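Local coordinates for PbSGBP-B lipoprotein (Prevotella bryantii B14, PDB 6D2Y), which probably binds polysaccharide at the cell surface, as a magnesium-containing lipoprotein of a polysaccharide utilization locus, at residues 319-324 / 388-393; 323-328 / 447-452. All coordinates share one frame; numbering follows the deposited sequence.

In the fold
Both contacts start from the loop that joins strand 311-318 to strand 330-335, and they share Ala323 and Gly324; their centres lie about 8 Å apart. Contact 1 is at the surface, where 319-324 meets the loop leading into strand 393-398, and its bonds are mainly polar, through an aspartate, a water and backbone amides, with Ile319 against Thr388 as the apolar part. Contact 2 is buried and mostly apolar, with 323-328 packed on residues 447-449, which lead into strand 449-458, whose Asp452 reaches a magnesium ion. Ile319 spans the two, its CD1 lying 3.7 Å from CB of Trp325. Strand 311-318 pairs with both 393-398 and 449-458, so both contacts extend from one antiparallel sheet.

Contact 1 (319-324 / 388-393); sequences IPADAG and TGDKWV
Asp390 reaches across to Pro320 and Ala321 with its carboxylate, and its path can be followed atom by atom. From CB the chain turns so that CG stands anti to the carbonyl carbon and beside the backbone N (chi1 -51°), which carries the carboxylate over the backbone of 319-324. Asp390 CG lies 3.6 Å from the amide N of Ala321. Of the two oxygens, Asp390 OD1 rests against the methyl group of Ala321, 3.4 Å from its CB, while Asp390 OD2 accepts a hydrogen bond from Ala321 N at 3.3 Å. That bond is moderately bent, with 155° at the hydrogen, and the amide comes from above the carboxylate, 49° out of its plane. OD2 of Asp390 also touches CA of Pro320 and accepts a hydrogen bond from water 1 at 2.5 Å. This water also donates to OD2 of Asp322 and accepts from the Asp322 amide; it therefore links the two carboxylates and probably eases their like charge.

Two reverse turns meet here: a type I turn from Pro320 to Ala323, closed by Ala323 N to Pro320 O, and a type I' turn from Thr388 to Lys391, closed by Lys391 N to Thr388 O. They lie just beyond the pairing of strands 311-318 and 393-398, to which the backbone bond between Val393 and Met317 belongs.

Nearer those strands, Thr388 N gives a weak but nearly straight hydrogen bond to Ile319 O (3.4 Å). CG2 of Thr388 packs on CB of Ile319 at 4.1 Å. Thr388 OG1 turns back within its own loop and donates to Lys391 O at 2.6 Å, in the carbonyl plane, a second tie across the type I' turn.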
ATOM      1  N   ILE A 319      13.285  12.082   4.815  1.00 42.29           N
ATOM      2  CA  ILE A 319      14.657  12.211   4.329  1.00 48.68           C
ATOM      3  C   ILE A 319      14.855  13.646   3.859  1.00 52.43           C
ATOM      4  O   ILE A 319      14.212  14.069   2.887  1.00 46.61           O
ATOM      5  CB  ILE A 319      14.959  11.221   3.196  1.00 50.59           C
ATOM      6  CG1 ILE A 319      14.822   9.778   3.680  1.00 55.63           C
ATOM      7  CG2 ILE A 319      16.353  11.463   2.642  1.00 43.45           C
ATOM      8  CD1 ILE A 319      15.224   8.764   2.633  1.00 55.82           C
ATOM      9  N   PRO A 320      15.717  14.426   4.510  1.00 56.29           N
ATOM     10  CA  PRO A 320      15.942  15.805   4.064  1.00 56.00           C
ATOM     11  C   PRO A 320      16.497  15.850   2.648  1.00 53.73           C
ATOM     12  O   PRO A 320      17.236  14.963   2.215  1.00 53.28           O
ATOM     13  CB  PRO A 320      16.955  16.347   5.079  1.00 56.88           C
ATOM     14  CG  PRO A 320      16.786  15.479   6.283  1.00 55.96           C
ATOM     15  CD  PRO A 320      16.443  14.120   5.752  1.00 58.93           C
ATOM     16  N   ALA A 321      16.122  16.904   1.920  1.00 62.20           N
ATOM     17  CA  ALA A 321      16.592  17.063   0.548  1.00 64.54           C
ATOM     18  C   ALA A 321      18.109  17.194   0.483  1.00 59.29           C
ATOM     19  O   ALA A 321      18.727  16.747  -0.489  1.00 53.75           O
ATOM     20  CB  ALA A 321      15.925  18.278  -0.100  1.00 67.43           C
ATOM     21  N   ASP A 322      18.723  17.797   1.500  1.00 57.29           N
ATOM     22  CA  ASP A 322      20.173  17.938   1.546  1.00 60.54           C
ATOM     23  C   ASP A 322      20.875  16.696   2.083  1.00 54.65           C
ATOM     24  O   ASP A 322      22.101  16.712   2.229  1.00 59.25           O
ATOM     25  CB  ASP A 322      20.558  19.155   2.394  1.00 64.75           C
ATOM     26  CG  ASP A 322      19.896  19.153   3.759  1.00 70.51           C
ATOM     27  OD1 ASP A 322      20.106  18.193   4.529  1.00 74.84           O
ATOM     28  OD2 ASP A 322      19.170  20.121   4.069  1.00 76.71           O
ATOM     29  N   ALA A 323      20.137  15.627   2.380  1.00 52.11           N
ATOM     30  CA  ALA A 323      20.706  14.410   2.946  1.00 48.98           C
ATOM     31  C   ALA A 323      20.072  13.193   2.269  1.00 50.99           C
ATOM     32  O   ALA A 323      19.488  12.321   2.907  1.00 55.24           O
ATOM     33  CB  ALA A 323      20.511  14.370   4.460  1.00 48.17           C
ATOM     34  N   GLY A 324      20.203  13.134   0.947  1.00 49.82           N
ATOM     35  CA  GLY A 324      19.556  12.082   0.189  1.00 45.91           C
ATOM     36  C   GLY A 324      20.114  10.706   0.502  1.00 52.24           C
ATOM     37  O   GLY A 324      21.265  10.544   0.908  1.00 46.59           O
ATOM     38  N   THR A 388      12.696  12.663   0.221  1.00 46.71           N
ATOM     39  CA  THR A 388      11.253  12.884   0.196  1.00 54.57           C
ATOM     40  C   THR A 388      10.892  14.358   0.353  1.00 56.91           C
ATOM     41  O   THR A 388       9.812  14.677   0.858  1.00 54.67           O
ATOM     42  CB  THR A 388      10.548  12.057   1.276  1.00 60.65           C
ATOM     43  OG1 THR A 388      10.535  12.785   2.521  1.00 58.79           O
ATOM     44  CG2 THR A 388      11.252  10.719   1.485  1.00 64.80           C
ATOM     45  N   GLY A 389      11.781  15.264  -0.056  1.00 57.55           N
ATOM     46  CA  GLY A 389      11.483  16.685  -0.081  1.00 57.66           C
ATOM     47  C   GLY A 389      11.244  17.334   1.263  1.00 54.71           C
ATOM     48  O   GLY A 389      10.574  18.368   1.324  1.00 57.53           O
ATOM     49  N   ASP A 390      11.779  16.763   2.343  1.00 51.38           N
ATOM     50  CA  ASP A 390      11.603  17.250   3.711  1.00 51.18           C
ATOM     51  C   ASP A 390      10.169  17.110   4.210  1.00 48.42           C
ATOM     52  O   ASP A 390       9.767  17.814   5.142  1.00 49.42           O
ATOM     53  CB  ASP A 390      12.061  18.706   3.865  1.00 57.49           C
ATOM     54  CG  ASP A 390      13.454  18.942   3.319  1.00 67.75           C
ATOM     55  OD1 ASP A 390      13.570  19.359   2.148  1.00 71.01           O
ATOM     56  OD2 ASP A 390      14.432  18.716   4.063  1.00 70.12           O
ATOM     57  N   LYS A 391       9.383  16.218   3.616  1.00 50.90           N
ATOM     58  CA  LYS A 391       8.056  15.897   4.116  1.00 52.78           C
ATOM     59  C   LYS A 391       8.042  14.482   4.675  1.00 49.64           C
ATOM     60  O   LYS A 391       8.849  13.629   4.294  1.00 43.18           O
ATOM     61  CB  LYS A 391       6.988  16.028   3.022  1.00 51.79           C
ATOM     62  CG  LYS A 391       6.761  17.448   2.524  1.00 53.23           C
ATOM     63  CD  LYS A 391       7.600  17.735   1.295  1.00 64.01           C
ATOM     64  CE  LYS A 391       7.251  19.077   0.671  1.00 63.74           C
ATOM     65  NZ  LYS A 391       8.046  19.321  -0.566  1.00 62.63           N
ATOM     66  N   TRP A 392       7.109  14.245   5.592  1.00 49.10           N
ATOM     67  CA  TRP A 392       6.880  12.908   6.113  1.00 46.44           C
ATOM     68  C   TRP A 392       5.970  12.142   5.161  1.00 47.71           C
ATOM     69  O   TRP A 392       4.914  12.642   4.763  1.00 48.60           O
ATOM     70  CB  TRP A 392       6.254  12.975   7.505  1.00 45.38           C
ATOM     71  CG  TRP A 392       7.184  13.465   8.576  1.00 44.38           C
ATOM     72  CD1 TRP A 392       7.336  14.752   9.007  1.00 47.79           C
ATOM     73  CD2 TRP A 392       8.085  12.672   9.357  1.00 41.21           C
ATOM     74  NE1 TRP A 392       8.274  14.807  10.009  1.00 47.43           N
ATOM     75  CE2 TRP A 392       8.751  13.544  10.241  1.00 44.84           C
ATOM     76  CE3 TRP A 392       8.393  11.308   9.395  1.00 40.65           C
ATOM     77  CZ2 TRP A 392       9.707  13.097  11.153  1.00 41.37           C
ATOM     78  CZ3 TRP A 392       9.343  10.866  10.300  1.00 41.91           C
ATOM     79  CH2 TRP A 392       9.989  11.759  11.165  1.00 41.83           C
ATOM     80  N   VAL A 393       6.387  10.933   4.792  1.00 48.79           N
ATOM     81  CA  VAL A 393       5.610  10.063   3.920  1.00 45.62           C
ATOM     82  C   VAL A 393       5.444   8.713   4.605  1.00 44.86           C
ATOM     83  O   VAL A 393       6.306   8.274   5.373  1.00 41.54           O
ATOM     84  CB  VAL A 393       6.267   9.893   2.531  1.00 46.71           C
ATOM     85  CG1 VAL A 393       6.328  11.232   1.801  1.00 40.45           C
ATOM     86  CG2 VAL A 393       7.658   9.289   2.666  1.00 49.01           C
TER
HETATM   87  O   HOH W   1      16.774  19.461   3.452  1.00 64.74           O

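Contact 2 (323-328 / 447-452); sequences AGWGAG and PIIKID. With MG (magnesium ion), chain B.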
ATOM      1  N   ALA A 323      20.137  15.627   2.380  1.00 52.11           N
ATOM      2  CA  ALA A 323      20.706  14.410   2.946  1.00 48.98           C
ATOM      3  C   ALA A 323      20.072  13.193   2.269  1.00 50.99           C
ATOM      4  O   ALA A 323      19.488  12.321   2.907  1.00 55.24           O
ATOM      5  CB  ALA A 323      20.511  14.370   4.460  1.00 48.17           C
ATOM      6  N   GLY A 324      20.203  13.134   0.947  1.00 49.82           N
ATOM      7  CA  GLY A 324      19.556  12.082   0.189  1.00 45.91           C
ATOM      8  C   GLY A 324      20.114  10.706   0.502  1.00 52.24           C
ATOM      9  O   GLY A 324      21.265  10.544   0.908  1.00 46.59           O
ATOM     10  N   TRP A 325      19.267   9.701   0.302  1.00 51.73           N
ATOM     11  CA  TRP A 325      19.597   8.301   0.545  1.00 53.91           C
ATOM     12  C   TRP A 325      19.710   7.610  -0.807  1.00 58.11           C
ATOM     13  O   TRP A 325      18.697   7.366  -1.472  1.00 63.84           O
ATOM     14  CB  TRP A 325      18.532   7.644   1.420  1.00 46.29           C
ATOM     15  CG  TRP A 325      18.707   6.169   1.610  1.00 48.53           C
ATOM     16  CD1 TRP A 325      19.883   5.481   1.676  1.00 43.82           C
ATOM     17  CD2 TRP A 325      17.665   5.199   1.764  1.00 50.02           C
ATOM     18  NE1 TRP A 325      19.638   4.140   1.859  1.00 48.53           N
ATOM     19  CE2 TRP A 325      18.284   3.942   1.918  1.00 46.28           C
ATOM     20  CE3 TRP A 325      16.268   5.271   1.785  1.00 49.26           C
ATOM     21  CZ2 TRP A 325      17.555   2.766   2.090  1.00 43.83           C
ATOM     22  CZ3 TRP A 325      15.547   4.102   1.957  1.00 52.33           C
ATOM     23  CH2 TRP A 325      16.192   2.868   2.109  1.00 49.30           C
ATOM     24  N   GLY A 326      20.937   7.298  -1.212  1.00 56.48           N
ATOM     25  CA  GLY A 326      21.164   6.757  -2.537  1.00 57.89           C
ATOM     26  C   GLY A 326      21.951   5.465  -2.569  1.00 56.66           C
ATOM     27  O   GLY A 326      22.239   4.940  -3.649  1.00 57.95           O
ATOM     28  N   ALA A 327      22.313   4.936  -1.404  1.00 51.45           N
ATOM     29  CA  ALA A 327      23.043   3.679  -1.363  1.00 56.73           C
ATOM     30  C   ALA A 327      22.695   2.943  -0.080  1.00 58.98           C
ATOM     31  O   ALA A 327      22.225   3.534   0.893  1.00 57.89           O
ATOM     32  CB  ALA A 327      24.557   3.896  -1.462  1.00 59.37           C
ATOM     33  N   GLY A 328      22.933   1.638  -0.093  1.00 60.65           N
ATOM     34  CA  GLY A 328      22.726   0.829   1.079  1.00 59.28           C
ATOM     35  C   GLY A 328      21.273   0.480   1.286  1.00 59.74           C
ATOM     36  O   GLY A 328      20.482   1.270   1.813  1.00 59.02           O
ATOM     37  N   PRO A 447      23.282   9.988   4.135  1.00 54.06           N
ATOM     38  CA  PRO A 447      21.826   9.970   4.285  1.00 50.06           C
ATOM     39  C   PRO A 447      21.379  10.228   5.714  1.00 49.21           C
ATOM     40  O   PRO A 447      22.039   9.848   6.684  1.00 46.82           O
ATOM     41  CB  PRO A 447      21.454   8.551   3.844  1.00 45.03           C
ATOM     42  CG  PRO A 447      22.639   7.735   4.246  1.00 44.77           C
ATOM     43  CD  PRO A 447      23.851   8.629   4.103  1.00 47.18           C
ATOM     44  N   ILE A 448      20.236  10.897   5.825  1.00 49.58           N
ATOM     45  CA  ILE A 448      19.542  11.107   7.090  1.00 48.85           C
ATOM     46  C   ILE A 448      18.128  10.576   6.918  1.00 52.98           C
ATOM     47  O   ILE A 448      17.371  11.075   6.076  1.00 54.81           O
ATOM     48  CB  ILE A 448      19.523  12.586   7.506  1.00 46.65           C
ATOM     49  CG1 ILE A 448      20.917  13.036   7.951  1.00 48.09           C
ATOM     50  CG2 ILE A 448      18.504  12.806   8.618  1.00 45.83           C
ATOM     51  CD1 ILE A 448      20.932  14.375   8.674  1.00 45.99           C
ATOM     52  N   ILE A 449      17.777   9.562   7.701  1.00 44.20           N
ATOM     53  CA  ILE A 449      16.470   8.923   7.626  1.00 39.55           C
ATOM     54  C   ILE A 449      15.830   9.016   8.999  1.00 43.37           C
ATOM     55  O   ILE A 449      16.295   8.383   9.956  1.00 40.99           O
ATOM     56  CB  ILE A 449      16.560   7.464   7.161  1.00 40.53           C
ATOM     57  CG1 ILE A 449      17.077   7.394   5.727  1.00 41.43           C
ATOM     58  CG2 ILE A 449      15.211   6.775   7.312  1.00 41.53           C
ATOM     59  CD1 ILE A 449      17.533   6.018   5.317  1.00 42.65           C
ATOM     60  N   LYS A 450      14.769   9.802   9.099  1.00 39.93           N
ATOM     61  CA  LYS A 450      14.005   9.926  10.326  1.00 36.85           C
ATOM     62  C   LYS A 450      12.759   9.061  10.220  1.00 36.02           C
ATOM     63  O   LYS A 450      12.034   9.129   9.225  1.00 40.80           O
ATOM     64  CB  LYS A 450      13.651  11.386  10.596  1.00 39.60           C
ATOM     65  CG  LYS A 450      14.884  12.270  10.673  1.00 43.37           C
ATOM     66  CD  LYS A 450      14.550  13.712  11.014  1.00 46.59           C
ATOM     67  CE  LYS A 450      15.821  14.541  11.127  1.00 46.93           C
ATOM     68  NZ  LYS A 450      15.524  15.985  11.322  1.00 49.93           N
ATOM     69  N   ILE A 451      12.528   8.237  11.233  1.00 40.24           N
ATOM     70  CA  ILE A 451      11.447   7.263  11.219  1.00 37.40           C
ATOM     71  C   ILE A 451      10.595   7.473  12.458  1.00 40.44           C
ATOM     72  O   ILE A 451      11.116   7.725  13.550  1.00 42.84           O
ATOM     73  CB  ILE A 451      12.000   5.821  11.156  1.00 36.59           C
ATOM     74  CG1 ILE A 451      12.660   5.572   9.802  1.00 33.95           C
ATOM     75  CG2 ILE A 451      10.904   4.799  11.411  1.00 33.74           C
ATOM     76  CD1 ILE A 451      13.477   4.298   9.735  1.00 33.08           C
ATOM     77  N   ASP A 452       9.280   7.387  12.284  1.00 39.27           N
ATOM     78  CA  ASP A 452       8.372   7.391  13.418  1.00 43.55           C
ATOM     79  C   ASP A 452       7.146   6.564  13.049  1.00 41.34           C
ATOM     80  O   ASP A 452       6.870   6.317  11.873  1.00 43.98           O
ATOM     81  CB  ASP A 452       8.006   8.829  13.826  1.00 53.13           C
ATOM     82  CG  ASP A 452       7.124   8.885  15.057  1.00 56.79           C
ATOM     83  OD1 ASP A 452       6.204   9.730  15.099  1.00 58.15           O
ATOM     84  OD2 ASP A 452       7.343   8.073  15.977  1.00 49.84           O
TER
HETATM   85 MG    MG B 501       6.566  10.001  17.457  1.00 26.21          MG
HETATM   86  O   HOH W   2       4.652   9.490  17.087  1.00 35.06           O
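Ile449 sets its terminal methyl over one face of the Trp325 indole, the apolar centre of this contact. CD1 of Ile449 sits 3.9 Å from the centroid of the Trp325 five-membered ring and 22° off its normal, a CH-pi contact displaced toward the rim and closest to CD2 of Trp325, at 3.6 Å. With CG anti to the backbone N (chi1 174°), the indole extends from the loop to meet this methyl. Pro447 comes at the tryptophan obliquely, its CB 3.9 Å from CB of Trp325. Beside them, the methyl of Ala323 points toward the other segment and rests on CB of Ile448, 3.7 Å from Ala323 CB. Met317 and Leu428 touch both Trp325 and Ile449, so the cluster continues into strands 311-318 and 423-428, and the ring of Trp377 makes an edge-to-face contact with the indole.

Outward from these groups the backbone takes over. Ile448 N donates a weak hydrogen bond to Ala323 O (3.3 Å, 164°), and Pro447 CA makes CA-H...O contacts with the carbonyl oxygens of Ala323 and Gly324. The indole nitrogen is held within its own loop: Trp325 NE1 donates to Gly328 O at 3.0 Å, with that oxygen almost in the ring plane. A weaker bond runs from the same nitrogen to the carbonyl of Ala327. This pair of carbonyls gives the buried N-H its partners and should restrict rotation of the ring.

Farther along the strand, well away from the loop, Asp452 grips the magnesium ion with both carboxylate oxygens, OD1 at 2.4 Å; water 2, Asp225, Asp227, Ser255 and Asn257 also bind it. One strand thus joins a hydrophobic core between facing antiparallel sheets to a metal site a few residues farther along, as in a beta-sandwich domain, consistent with its assignment to the SGBP-B xyloglucan-binding family and a probable glycan-binding role.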